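Local atomic coordinates of 3-keto-5-aminohexanoate cleavage protein (Burkholderia xenovorans LB400, PDB entry 3E02), a protein that probably cleaves beta-keto acids such as 3-keto-5-aminohexanoate, using a zinc ion held in the mouth of a TIM barrel. Residues M112-L117 with R157-L162; G166-F171 with E192-L197; I85-G90 with E108-N113; E170-D175 with Q198-I203; L49-R54 with A81-T86. All coordinates share one frame; numbering follows the deposited sequence.

Overall arrangement
The five contacts follow one run of parallel barrel strands, from 48-54 through 82-85, 109-113 and 168-173 to 195-201, and all are buried. Contact 5 joins strands 48-54 and 82-85 and holds the zinc histidines; contact 3 continues to strand 109-113 and shares Ile85 and Thr86 with it. Contacts 2 and 4 zip the same pair, 168-173 and 195-201. Contact 2 lies nearer the strand starts, with partly exposed Arg168 and exposed Glu192 and Pro193, whereas contact 4 carries acidic and amide groups near the metal. Contact 1 packs helix 152-163 on strand 109-113 through selenomethionines and Leu162, with no polar bond between its segments. Contacts 4 and 5, centres about 17 Å apart, meet through Glu170 and Asn84.

Contact 1 of 5, residues M112-L117 with R157-L162; sequences MNMGSL and RGMTEL
In the outer shell of the TIM barrel, where helices cover the strands, Met112 packs on Gly158, Met159 and Leu162 of helix 152-163, and Met114 on Met159. All three methionines are selenomethionines. Met112 sends CG anti to its backbone N (chi1 179°), then folds at the next two bonds, which carries CE against the helix backbone, 3.8 Å from Gly158 C. Gly158 has no side chain, leaving the methyl room to lie that close. The same CE is 4.4 Å from Leu162 CD1, while Met112 SE stands 4.5 Å from Met159 CG. Met159, extended beyond CG, reaches Met114, two residues on from Met112, its CE 3.9 Å from Met114 SE; the two chains cross at about a right angle. All of this is apolar packing. Within the helix, Arg157 NE bonds Glu161 OE2, beside helix 95-105. Phe169 and Phe171 of strand 168-173 flank the methionines. Such apolar packing of a helix on the outside of the parallel strands is characteristic of the TIM barrel.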
# COMPACT_ATOMS: atom_id res chain seq x y z
N MSE A 112 -5.90 -7.10 25.89
CA MSE A 112 -6.86 -8.03 25.30
C MSE A 112 -6.30 -8.49 23.96
O MSE A 112 -6.30 -7.74 23.00
CB MSE A 112 -8.22 -7.33 25.14
CG MSE A 112 -9.37 -8.12 24.52
SE MSE A 112 -9.86 -9.71 25.51
CE MSE A 112 -10.15 -8.94 27.34
N ASN A 113 -5.80 -9.72 23.93
CA ASN A 113 -5.18 -10.28 22.72
C ASN A 113 -6.29 -10.66 21.74
O ASN A 113 -7.20 -11.41 22.11
CB ASN A 113 -4.29 -11.44 23.12
CG ASN A 113 -3.14 -10.98 24.00
OD1 ASN A 113 -2.29 -10.22 23.56
ND2 ASN A 113 -3.14 -11.38 25.28
N MSE A 114 -6.21 -10.12 20.52
CA MSE A 114 -7.32 -10.22 19.53
C MSE A 114 -7.35 -11.41 18.57
O MSE A 114 -8.16 -11.45 17.65
CB MSE A 114 -7.47 -8.89 18.78
CG MSE A 114 -8.02 -7.76 19.64
SE MSE A 114 -9.68 -8.22 20.55
CE MSE A 114 -10.66 -8.77 19.10
N GLY A 115 -6.52 -12.41 18.82
CA GLY A 115 -6.57 -13.61 17.98
C GLY A 115 -5.60 -14.65 18.45
O GLY A 115 -4.71 -14.36 19.26
N SER A 116 -5.79 -15.87 17.97
CA SER A 116 -4.92 -16.99 18.30
C SER A 116 -3.80 -17.01 17.27
O SER A 116 -4.05 -16.83 16.07
CB SER A 116 -5.67 -18.31 18.30
OG SER A 116 -6.74 -18.30 19.24
N LEU A 117 -2.57 -17.18 17.73
CA LEU A 117 -1.44 -17.29 16.82
C LEU A 117 -0.32 -18.14 17.39
O LEU A 117 -0.16 -18.24 18.61
CB LEU A 117 -0.85 -15.90 16.51
CG LEU A 117 -0.19 -15.08 17.64
CD1 LEU A 117 0.87 -14.11 17.11
CD2 LEU A 117 -1.24 -14.34 18.49
N ARG A 157 -15.67 -13.82 26.43
CA ARG A 157 -15.69 -14.05 27.89
C ARG A 157 -14.90 -12.93 28.60
O ARG A 157 -15.41 -12.31 29.54
CB ARG A 157 -15.08 -15.42 28.24
CG ARG A 157 -15.06 -15.79 29.74
CD ARG A 157 -14.18 -17.01 30.04
NE ARG A 157 -13.98 -17.13 31.49
CZ ARG A 157 -13.01 -17.83 32.10
NH1 ARG A 157 -12.12 -18.56 31.42
NH2 ARG A 157 -12.96 -17.80 33.43
N GLY A 158 -13.68 -12.69 28.13
CA GLY A 158 -12.83 -11.63 28.67
C GLY A 158 -13.48 -10.27 28.57
O GLY A 158 -13.49 -9.53 29.53
N MSE A 159 -14.04 -9.96 27.40
CA MSE A 159 -14.74 -8.68 27.20
C MSE A 159 -15.93 -8.52 28.14
O MSE A 159 -16.13 -7.44 28.71
CB MSE A 159 -15.20 -8.52 25.75
CG MSE A 159 -14.07 -8.30 24.76
SE MSE A 159 -14.84 -8.28 22.98
CE MSE A 159 -13.26 -7.77 22.06
N THR A 160 -16.70 -9.60 28.32
CA THR A 160 -17.89 -9.57 29.18
C THR A 160 -17.54 -9.43 30.66
O THR A 160 -18.03 -8.52 31.33
CB THR A 160 -18.77 -10.83 28.96
OG1 THR A 160 -19.09 -10.95 27.57
CG2 THR A 160 -20.07 -10.74 29.76
N GLU A 161 -16.67 -10.32 31.15
CA GLU A 161 -16.28 -10.34 32.57
C GLU A 161 -15.54 -9.09 33.01
O GLU A 161 -15.89 -8.50 34.04
CB GLU A 161 -15.43 -11.56 32.89
CG GLU A 161 -16.18 -12.87 32.73
CD GLU A 161 -15.35 -14.10 33.09
OE1 GLU A 161 -14.19 -13.96 33.53
OE2 GLU A 161 -15.89 -15.21 32.95
N LEU A 162 -14.53 -8.68 32.24
CA LEU A 162 -13.75 -7.49 32.57
C LEU A 162 -14.48 -6.20 32.21
O LEU A 162 -14.32 -5.20 32.90
CB LEU A 162 -12.35 -7.56 31.97
CG LEU A 162 -11.52 -8.78 32.39
CD1 LEU A 162 -10.15 -8.73 31.71
CD2 LEU A 162 -11.36 -8.90 33.90

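Contact 2 of 5, residues G166-F171 with E192-L197; sequences GTRFEF and EPPFFL
Phe171 N donates to Phe196 O at 2.9 Å, nearly in line with the carbonyl, a bond that belongs to the parallel pairing of strands 168-173 and 195-201. Beyond that bond, toward the strand starts, the backbones are joined through a water that lies near Phe169 O and Pro194 O and accepts from Phe196 N. Arg168, folded back at chi2 and chi3, brings its guanidinium edge to the chain around the cis peptide between Pro193 and Pro194: NH2 gives a weak, nearly straight bond to Pro193 O (3.5 Å), and a second water links NH1 to the same oxygen. NH1 also bonds Lys302 O. On one side of the sheet the Phe171 ring reaches Phe195, with CE2 3.9 Å from Phe195 CB, and Phe169 CB lies over one face of the Phe171 ring; Leu182 of helix 176-187 covers this side. On the other, Glu170 and Phe196 run alongside each other, Glu170 CG meeting the ring edge at CD2 (3.9 Å). Two parallel neighbours joined through helix 176-187 make this a beta-alpha-beta unit of the TIM barrel.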
# COMPACT_ATOMS: atom_id res chain seq x y z
N GLY A 166 -16.01 -2.05 34.33
CA GLY A 166 -15.66 -0.75 33.72
C GLY A 166 -14.28 -0.66 33.09
O GLY A 166 -13.81 0.44 32.73
N THR A 167 -13.62 -1.80 32.93
CA THR A 167 -12.29 -1.87 32.33
C THR A 167 -12.32 -1.47 30.87
O THR A 167 -13.23 -1.87 30.16
CB THR A 167 -11.74 -3.32 32.39
OG1 THR A 167 -11.90 -3.82 33.72
CG2 THR A 167 -10.27 -3.39 31.97
N ARG A 168 -11.33 -0.69 30.43
CA ARG A 168 -11.12 -0.36 29.02
C ARG A 168 -9.99 -1.26 28.54
O ARG A 168 -9.06 -1.57 29.29
CB ARG A 168 -10.76 1.11 28.78
CG ARG A 168 -11.71 2.14 29.37
CD ARG A 168 -13.16 1.82 29.15
NE ARG A 168 -13.49 1.68 27.73
CZ ARG A 168 -14.09 2.59 26.95
NH1 ARG A 168 -14.48 3.77 27.42
NH2 ARG A 168 -14.33 2.30 25.69
N PHE A 169 -10.04 -1.68 27.28
CA PHE A 169 -9.02 -2.59 26.77
C PHE A 169 -7.98 -2.02 25.84
O PHE A 169 -8.26 -1.11 25.06
CB PHE A 169 -9.67 -3.78 26.05
CG PHE A 169 -10.63 -4.53 26.92
CD1 PHE A 169 -10.17 -5.22 28.05
CD2 PHE A 169 -11.99 -4.55 26.62
CE1 PHE A 169 -11.06 -5.91 28.88
CE2 PHE A 169 -12.90 -5.24 27.45
CZ PHE A 169 -12.43 -5.92 28.58
N GLU A 170 -6.77 -2.56 25.99
CA GLU A 170 -5.64 -2.31 25.10
C GLU A 170 -5.76 -3.53 24.17
O GLU A 170 -5.39 -4.64 24.56
CB GLU A 170 -4.30 -2.29 25.87
CG GLU A 170 -2.99 -2.08 25.03
CD GLU A 170 -1.69 -2.52 25.76
OE1 GLU A 170 -1.74 -3.17 26.82
OE2 GLU A 170 -0.57 -2.25 25.26
N PHE A 171 -6.31 -3.34 22.97
CA PHE A 171 -6.52 -4.43 22.01
C PHE A 171 -5.20 -4.77 21.31
O PHE A 171 -4.73 -3.98 20.48
CB PHE A 171 -7.60 -4.07 20.99
CG PHE A 171 -8.93 -3.75 21.59
CD1 PHE A 171 -9.71 -4.77 22.14
CD2 PHE A 171 -9.44 -2.45 21.60
CE1 PHE A 171 -10.96 -4.49 22.71
CE2 PHE A 171 -10.69 -2.16 22.15
CZ PHE A 171 -11.46 -3.18 22.72
N GLU A 192 -17.17 -0.59 23.30
CA GLU A 192 -17.57 0.75 22.84
C GLU A 192 -16.35 1.60 22.52
O GLU A 192 -15.28 1.38 23.09
CB GLU A 192 -18.36 1.46 23.94
CG GLU A 192 -19.70 0.82 24.32
CD GLU A 192 -20.79 0.89 23.25
OE1 GLU A 192 -20.64 1.61 22.23
OE2 GLU A 192 -21.83 0.23 23.44
N PRO A 193 -16.48 2.57 21.60
CA PRO A 193 -15.35 3.45 21.33
C PRO A 193 -15.00 4.35 22.53
O PRO A 193 -15.83 4.50 23.43
CB PRO A 193 -15.80 4.28 20.13
CG PRO A 193 -17.23 4.14 20.04
CD PRO A 193 -17.64 2.89 20.75
N PRO A 194 -13.77 4.90 22.58
CA PRO A 194 -12.66 4.74 21.63
C PRO A 194 -11.96 3.39 21.79
O PRO A 194 -11.87 2.87 22.91
CB PRO A 194 -11.71 5.87 22.02
CG PRO A 194 -11.92 6.02 23.45
CD PRO A 194 -13.38 5.79 23.68
N PHE A 195 -11.47 2.84 20.68
CA PHE A 195 -10.76 1.56 20.70
C PHE A 195 -9.28 1.87 20.70
O PHE A 195 -8.80 2.54 19.79
CB PHE A 195 -11.11 0.71 19.48
CG PHE A 195 -12.59 0.61 19.24
CD1 PHE A 195 -13.40 0.01 20.20
CD2 PHE A 195 -13.17 1.17 18.10
CE1 PHE A 195 -14.79 -0.06 20.02
CE2 PHE A 195 -14.56 1.11 17.91
CZ PHE A 195 -15.37 0.50 18.86
N PHE A 196 -8.57 1.41 21.71
CA PHE A 196 -7.13 1.61 21.80
C PHE A 196 -6.50 0.37 21.17
O PHE A 196 -6.44 -0.69 21.81
CB PHE A 196 -6.72 1.83 23.26
CG PHE A 196 -5.30 2.30 23.42
CD1 PHE A 196 -4.93 3.56 22.99
CD2 PHE A 196 -4.33 1.48 23.99
CE1 PHE A 196 -3.61 4.01 23.12
CE2 PHE A 196 -3.01 1.92 24.13
CZ PHE A 196 -2.66 3.19 23.69
N LEU A 197 -6.10 0.51 19.89
CA LEU A 197 -5.51 -0.56 19.08
C LEU A 197 -4.00 -0.56 19.19
O LEU A 197 -3.36 0.41 18.75
CB LEU A 197 -5.85 -0.40 17.59
CG LEU A 197 -7.26 -0.36 17.07
CD1 LEU A 197 -7.24 -0.37 15.54
CD2 LEU A 197 -8.03 -1.53 17.58
O HOH W 1 -16.52 5.58 25.88
O HOH W 2 -10.11 0.71 24.07

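Contact 3 of 5, residues I85-G90 with E108-N113; sequences ITTGGG and EVASMN
Thr87 and Ser111 make the tight half of this contact. Thr87 OG1, set between the backbone N and the carbonyl carbon (chi1 68°), is thereby brought to Ser111 O and donates to it over 2.6 Å, approaching from above the carbonyl plane; Ser111 OG returns the grip by accepting from Thr87 N at 3.1 Å. Just before them the strands pair in parallel: Ile85 N bonds Val109 O (3.1 Å), Ser111 N bonds Ile85 O (2.9 Å), and Ala110 CA rests against that same Ile85 oxygen. Further on the segments part and water takes over. One water donates to Thr87 OG1 and accepts from Asn113 N, with a weaker bond from Asn113 ND2, whereas direct contact is reduced to Gly88 CA against Asn113 ND2 at 3.5 Å. Thr86 closes the turn of 86-89 from within: its OG1 accepts from Gly88 N and Gly89 N, an ST turn and ST motif, and also bonds the water at 2.7 Å that ligates the zinc ion. Strand 109-113 has strand 168-173 on its other flank; Arg98 of helix 95-105 bonds Thr87 O, Leu162 of helix 152-163 packs on Thr87, and Asn113 OD1 meets Tyr174.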
# COMPACT_ATOMS: atom_id res chain seq x y z
N ILE A 85 -3.15 -4.08 33.25
CA ILE A 85 -2.90 -5.47 33.66
C ILE A 85 -3.00 -6.43 32.47
O ILE A 85 -3.98 -6.41 31.70
CB ILE A 85 -3.89 -5.95 34.77
CG1 ILE A 85 -3.94 -4.96 35.95
CG2 ILE A 85 -3.53 -7.36 35.27
CD1 ILE A 85 -2.59 -4.67 36.61
N THR A 86 -2.00 -7.30 32.35
CA THR A 86 -1.99 -8.29 31.29
C THR A 86 -3.05 -9.36 31.53
O THR A 86 -3.33 -9.75 32.68
CB THR A 86 -0.61 -9.01 31.15
OG1 THR A 86 -0.67 -9.90 30.03
CG2 THR A 86 -0.24 -9.79 32.41
N THR A 87 -3.71 -9.76 30.45
CA THR A 87 -4.57 -10.94 30.44
C THR A 87 -3.91 -11.99 29.51
O THR A 87 -4.55 -12.97 29.18
CB THR A 87 -6.00 -10.65 29.99
OG1 THR A 87 -6.00 -10.29 28.61
CG2 THR A 87 -6.63 -9.54 30.84
N GLY A 88 -2.66 -11.74 29.09
CA GLY A 88 -1.85 -12.66 28.28
C GLY A 88 -1.04 -13.49 29.25
O GLY A 88 -1.06 -14.71 29.21
N GLY A 89 -0.33 -12.80 30.15
CA GLY A 89 0.47 -13.45 31.18
C GLY A 89 1.63 -14.24 30.59
O GLY A 89 2.24 -13.83 29.58
N GLY A 90 1.94 -15.35 31.26
CA GLY A 90 2.97 -16.28 30.83
C GLY A 90 2.47 -17.26 29.78
O GLY A 90 1.31 -17.73 29.84
N GLU A 108 -8.24 -0.02 35.53
CA GLU A 108 -8.76 0.91 34.53
C GLU A 108 -8.55 0.36 33.12
O GLU A 108 -9.38 0.61 32.23
CB GLU A 108 -8.05 2.26 34.60
CG GLU A 108 -8.32 3.04 35.86
CD GLU A 108 -7.72 4.40 35.75
OE1 GLU A 108 -8.41 5.31 35.24
OE2 GLU A 108 -6.56 4.55 36.17
N VAL A 109 -7.43 -0.35 32.93
CA VAL A 109 -7.08 -0.93 31.64
C VAL A 109 -6.54 -2.36 31.79
O VAL A 109 -5.88 -2.69 32.77
CB VAL A 109 -6.03 -0.05 30.89
CG1 VAL A 109 -5.65 -0.67 29.53
CG2 VAL A 109 -6.57 1.39 30.70
N ALA A 110 -6.91 -3.22 30.84
CA ALA A 110 -6.37 -4.57 30.73
C ALA A 110 -6.02 -4.83 29.28
O ALA A 110 -6.71 -4.32 28.38
CB ALA A 110 -7.37 -5.62 31.24
N SER A 111 -4.98 -5.63 29.04
CA SER A 111 -4.63 -6.01 27.67
C SER A 111 -5.66 -7.04 27.20
O SER A 111 -6.26 -7.74 28.02
CB SER A 111 -3.19 -6.53 27.55
OG SER A 111 -3.01 -7.72 28.27
N MSE A 112 -5.90 -7.10 25.89
CA MSE A 112 -6.86 -8.03 25.30
C MSE A 112 -6.30 -8.49 23.96
O MSE A 112 -6.30 -7.74 23.00
CB MSE A 112 -8.22 -7.33 25.14
CG MSE A 112 -9.37 -8.12 24.52
SE MSE A 112 -9.86 -9.71 25.51
CE MSE A 112 -10.15 -8.94 27.34
N ASN A 113 -5.80 -9.72 23.93
CA ASN A 113 -5.18 -10.28 22.72
C ASN A 113 -6.29 -10.66 21.74
O ASN A 113 -7.20 -11.41 22.11
CB ASN A 113 -4.29 -11.44 23.12
CG ASN A 113 -3.14 -10.98 24.00
OD1 ASN A 113 -2.29 -10.22 23.56
ND2 ASN A 113 -3.14 -11.38 25.28
O HOH W 3 0.05 -8.99 27.54
O HOH W 4 -5.71 -11.58 26.27

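Contact 4 of 5, residues E170-D175 with Q198-I203; sequences EFECYD and QCVFGI. With EDO (1,2-ethanediol), chain J; EDO (1,2-ethanediol), chain D.
The Tyr174 ring carries Val200 over one face, with CG2 above the ring centre and CB 4.1 Å from the centroid in a CH-pi contact, while Val200 CG1 reaches 3.5 Å from Tyr174 CE2 at the rim. At the ring edge lie Ile203 CG1 and O2 of an ethanediol, which makes a weak hydrogen bond with Tyr174 OH; the stronger partner of that hydroxyl is Asn113 OD1. The Gln198 amide lies almost coplanar with the Glu172 carboxylate, 9° apart, the two chains running side by side with Glu172 OE1 3.2 Å from Gln198 CG. Against the Glu170 carboxylate the amide stands nearly perpendicular, and the bend at chi2 of Gln198 (74°) brings NE2 to Glu170 OE2 for only a weak, bent bond of 3.1 Å. Glu170 OE1, bonded by Asn84, stands 2.9 Å from Glu172 OE2, two acceptors side by side. The parallel backbones are joined by Gln198 N to Phe171 O and Cys173 N to Gln198 O, both 2.8 Å, and by Val200 N to Cys173 O. Cys173 and Cys199 point to the opposite face, toward Met217 of helix 211-225. The chemistry thus splits by face: apolar toward the helices, but acidic and amide-rich inside the barrel, where the Tyr174 side chain comes within about 6 Å of the zinc ion, consistent with a polar pocket beside the metal.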
# COMPACT_ATOMS: atom_id res chain seq x y z
N GLU A 170 -6.77 -2.56 25.99
CA GLU A 170 -5.64 -2.31 25.10
C GLU A 170 -5.76 -3.53 24.17
O GLU A 170 -5.39 -4.64 24.56
CB GLU A 170 -4.30 -2.29 25.87
CG GLU A 170 -2.99 -2.08 25.03
CD GLU A 170 -1.69 -2.52 25.76
OE1 GLU A 170 -1.74 -3.17 26.82
OE2 GLU A 170 -0.57 -2.25 25.26
N PHE A 171 -6.31 -3.34 22.97
CA PHE A 171 -6.52 -4.43 22.01
C PHE A 171 -5.20 -4.77 21.31
O PHE A 171 -4.73 -3.98 20.48
CB PHE A 171 -7.60 -4.07 20.99
CG PHE A 171 -8.93 -3.75 21.59
CD1 PHE A 171 -9.71 -4.77 22.14
CD2 PHE A 171 -9.44 -2.45 21.60
CE1 PHE A 171 -10.96 -4.49 22.71
CE2 PHE A 171 -10.69 -2.16 22.15
CZ PHE A 171 -11.46 -3.18 22.72
N GLU A 172 -4.62 -5.93 21.64
CA GLU A 172 -3.32 -6.34 21.06
C GLU A 172 -3.58 -7.05 19.75
O GLU A 172 -4.18 -8.13 19.75
CB GLU A 172 -2.50 -7.27 21.95
CG GLU A 172 -2.50 -6.97 23.42
CD GLU A 172 -2.07 -5.58 23.77
OE1 GLU A 172 -1.30 -4.96 23.02
OE2 GLU A 172 -2.48 -5.13 24.84
N CYS A 173 -3.13 -6.46 18.65
CA CYS A 173 -3.35 -6.96 17.30
C CYS A 173 -1.99 -7.33 16.69
O CYS A 173 -1.20 -6.45 16.38
CB CYS A 173 -4.06 -5.87 16.49
SG CYS A 173 -5.71 -5.42 17.16
N TYR A 174 -1.73 -8.63 16.57
CA TYR A 174 -0.47 -9.19 16.05
C TYR A 174 -0.47 -9.44 14.55
O TYR A 174 0.54 -9.86 14.01
CB TYR A 174 -0.16 -10.53 16.73
CG TYR A 174 0.06 -10.45 18.20
CD1 TYR A 174 -1.03 -10.38 19.07
CD2 TYR A 174 1.34 -10.48 18.75
CE1 TYR A 174 -0.86 -10.30 20.45
CE2 TYR A 174 1.53 -10.42 20.16
CZ TYR A 174 0.41 -10.33 20.99
OH TYR A 174 0.53 -10.28 22.35
N ASP A 175 -1.61 -9.26 13.89
CA ASP A 175 -1.70 -9.48 12.45
C ASP A 175 -2.96 -8.80 11.93
O ASP A 175 -3.82 -8.40 12.71
CB ASP A 175 -1.69 -10.99 12.14
CG ASP A 175 -1.04 -11.33 10.82
OD1 ASP A 175 -0.87 -10.45 9.93
OD2 ASP A 175 -0.73 -12.51 10.63
N GLN A 198 -3.43 -1.64 19.73
CA GLN A 198 -1.99 -1.81 19.87
C GLN A 198 -1.51 -2.82 18.82
O GLN A 198 -1.74 -4.04 18.98
CB GLN A 198 -1.67 -2.29 21.29
CG GLN A 198 -0.17 -2.34 21.67
CD GLN A 198 0.42 -0.98 21.90
OE1 GLN A 198 1.27 -0.52 21.17
NE2 GLN A 198 -0.08 -0.29 22.91
N CYS A 199 -0.85 -2.34 17.76
CA CYS A 199 -0.32 -3.22 16.71
C CYS A 199 1.05 -3.72 17.16
O CYS A 199 1.90 -2.93 17.59
CB CYS A 199 -0.24 -2.49 15.38
SG CYS A 199 -1.90 -1.98 14.84
N VAL A 200 1.27 -5.03 17.04
CA VAL A 200 2.46 -5.72 17.56
C VAL A 200 3.27 -6.33 16.43
O VAL A 200 2.77 -7.22 15.73
CB VAL A 200 2.04 -6.83 18.56
CG1 VAL A 200 3.26 -7.50 19.15
CG2 VAL A 200 1.13 -6.25 19.66
N PHE A 201 4.52 -5.87 16.29
CA PHE A 201 5.38 -6.30 15.17
C PHE A 201 6.63 -7.05 15.61
O PHE A 201 7.22 -6.74 16.64
CB PHE A 201 5.82 -5.07 14.37
CG PHE A 201 4.67 -4.29 13.84
CD1 PHE A 201 4.10 -3.27 14.60
CD2 PHE A 201 4.10 -4.59 12.60
CE1 PHE A 201 2.99 -2.57 14.15
CE2 PHE A 201 2.99 -3.88 12.12
CZ PHE A 201 2.44 -2.87 12.90
N GLY A 202 7.02 -8.04 14.81
CA GLY A 202 8.26 -8.77 15.02
C GLY A 202 8.22 -10.07 15.78
O GLY A 202 9.27 -10.65 16.00
N ILE A 203 7.04 -10.55 16.17
CA ILE A 203 6.94 -11.85 16.85
C ILE A 203 6.88 -12.92 15.76
O ILE A 203 6.12 -12.77 14.79
CB ILE A 203 5.68 -11.95 17.74
CG1 ILE A 203 5.69 -10.88 18.85
CG2 ILE A 203 5.53 -13.37 18.34
CD1 ILE A 203 6.82 -11.04 19.86
C1 EDO J . 9.71 -12.60 12.05
O1 EDO J . 9.97 -12.62 13.47
C2 EDO J . 8.23 -12.44 11.70
O2 EDO J . 7.46 -11.71 12.67
C1 EDO D . 5.85 -8.66 23.76
O1 EDO D . 6.93 -8.06 23.03
C2 EDO D . 4.67 -8.89 22.83
O2 EDO D . 3.73 -9.79 23.43

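Contact 5 of 5, residues L49-R54 with A81-T86; sequences LHLHAR and AILNIT. With ZN (zinc ion), chain B.
His50 ND1 gives Asn84 OD1 a weak bond of 3.3 Å at the ring edge, with ring and amide planes 81° apart. His50 has CG anti to the backbone N (chi1 170°), which brings ND1 to the amide and leaves NE2 for the zinc ion, while Asn84 ND2 bonds Glu170 OE1. His52 instead has CG anti to the carbonyl carbon, and the methyl CG2 of Thr86 sits 3.6 Å above the centre of one ring face, a CH-pi contact that probably limits tilting of the ring. Both histidines bind the zinc ion through NE2 at 2.2 Å. Strands 48-54 and 82-85, parallel neighbours of the TIM barrel, are tied by Leu49 N to Ile82 O, Asn84 N to Leu49 O and Leu51 N to Asn84 O. On the opposite face Leu49 CD1 lies 3.9 Å from Leu83 CD2, the two side by side, and Leu51 CD1 rests on Leu83 CB, with Leu72 of helix 72-78 packing on Leu51 and Leu83. Glu259 and three waters complete the zinc shell.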
# COMPACT_ATOMS: atom_id res chain seq x y z
N LEU A 49 1.46 2.11 32.43
CA LEU A 49 2.37 1.01 32.74
C LEU A 49 1.65 -0.29 32.46
O LEU A 49 0.58 -0.51 33.03
CB LEU A 49 2.79 1.06 34.21
CG LEU A 49 3.51 2.33 34.65
CD1 LEU A 49 3.74 2.30 36.15
CD2 LEU A 49 4.83 2.50 33.88
N HIS A 50 2.21 -1.11 31.56
CA HIS A 50 1.67 -2.43 31.21
C HIS A 50 2.44 -3.43 32.09
O HIS A 50 3.67 -3.52 32.02
CB HIS A 50 1.79 -2.69 29.72
CG HIS A 50 1.47 -4.09 29.33
ND1 HIS A 50 0.18 -4.57 29.23
CD2 HIS A 50 2.28 -5.13 29.05
CE1 HIS A 50 0.22 -5.85 28.89
NE2 HIS A 50 1.48 -6.20 28.75
N LEU A 51 1.70 -4.19 32.89
CA LEU A 51 2.28 -5.00 33.95
C LEU A 51 2.01 -6.50 33.92
O LEU A 51 0.87 -6.92 33.72
CB LEU A 51 1.74 -4.47 35.28
CG LEU A 51 2.04 -2.99 35.59
CD1 LEU A 51 1.20 -2.53 36.80
CD2 LEU A 51 3.52 -2.76 35.82
N HIS A 52 3.09 -7.27 34.13
CA HIS A 52 3.10 -8.71 34.37
C HIS A 52 3.80 -8.92 35.70
O HIS A 52 4.56 -8.05 36.17
CB HIS A 52 3.93 -9.47 33.34
CG HIS A 52 3.39 -9.47 31.95
ND1 HIS A 52 3.16 -10.64 31.25
CD2 HIS A 52 3.07 -8.46 31.12
CE1 HIS A 52 2.71 -10.34 30.04
NE2 HIS A 52 2.65 -9.02 29.94
N ALA A 53 3.58 -10.10 36.30
CA ALA A 53 4.24 -10.52 37.53
C ALA A 53 5.15 -11.69 37.19
O ALA A 53 4.94 -12.41 36.21
CB ALA A 53 3.20 -10.97 38.59
N ARG A 54 6.15 -11.88 38.06
CA ARG A 54 7.10 -12.96 37.96
C ARG A 54 7.36 -13.54 39.34
O ARG A 54 7.28 -12.82 40.35
CB ARG A 54 8.43 -12.46 37.38
CG ARG A 54 8.38 -12.05 35.94
CD ARG A 54 9.73 -11.52 35.47
NE ARG A 54 9.67 -11.14 34.05
CZ ARG A 54 9.87 -11.96 33.02
NH1 ARG A 54 10.08 -13.25 33.19
NH2 ARG A 54 9.81 -11.48 31.78
N ALA A 81 0.29 7.10 37.05
CA ALA A 81 0.22 6.38 35.77
C ALA A 81 -0.95 5.40 35.76
O ALA A 81 -1.32 4.86 36.82
CB ALA A 81 1.55 5.63 35.47
N ILE A 82 -1.56 5.21 34.60
CA ILE A 82 -2.63 4.23 34.43
C ILE A 82 -1.98 2.84 34.52
O ILE A 82 -0.99 2.59 33.85
CB ILE A 82 -3.32 4.33 33.05
CG1 ILE A 82 -3.97 5.70 32.85
CG2 ILE A 82 -4.36 3.22 32.91
CD1 ILE A 82 -4.52 5.92 31.44
N LEU A 83 -2.53 1.96 35.35
CA LEU A 83 -1.99 0.62 35.52
C LEU A 83 -2.79 -0.33 34.64
O LEU A 83 -3.97 -0.52 34.86
CB LEU A 83 -1.95 0.21 36.99
CG LEU A 83 -1.26 1.24 37.90
CD1 LEU A 83 -1.15 0.72 39.34
CD2 LEU A 83 0.11 1.68 37.37
N ASN A 84 -2.10 -0.88 33.63
CA ASN A 84 -2.64 -1.78 32.62
C ASN A 84 -2.18 -3.20 33.01
O ASN A 84 -0.95 -3.45 33.08
CB ASN A 84 -2.14 -1.26 31.25
CG ASN A 84 -2.36 -2.19 30.08
OD1 ASN A 84 -2.70 -3.36 30.22
ND2 ASN A 84 -2.11 -1.65 28.90
N ILE A 85 -3.15 -4.08 33.25
CA ILE A 85 -2.90 -5.47 33.66
C ILE A 85 -3.00 -6.43 32.47
O ILE A 85 -3.98 -6.41 31.70
CB ILE A 85 -3.89 -5.95 34.77
CG1 ILE A 85 -3.94 -4.96 35.95
CG2 ILE A 85 -3.53 -7.36 35.27
CD1 ILE A 85 -2.59 -4.67 36.61
N THR A 86 -2.00 -7.30 32.35
CA THR A 86 -1.99 -8.29 31.29
C THR A 86 -3.05 -9.36 31.53
O THR A 86 -3.33 -9.75 32.68
CB THR A 86 -0.61 -9.01 31.15
OG1 THR A 86 -0.67 -9.90 30.03
CG2 THR A 86 -0.24 -9.79 32.41
ZN ZN B . 2.35 -8.03 27.99
O HOH W 3 0.05 -8.99 27.54
O HOH W 5 1.67 -7.58 25.71
O HOH W 6 2.40 -9.94 26.86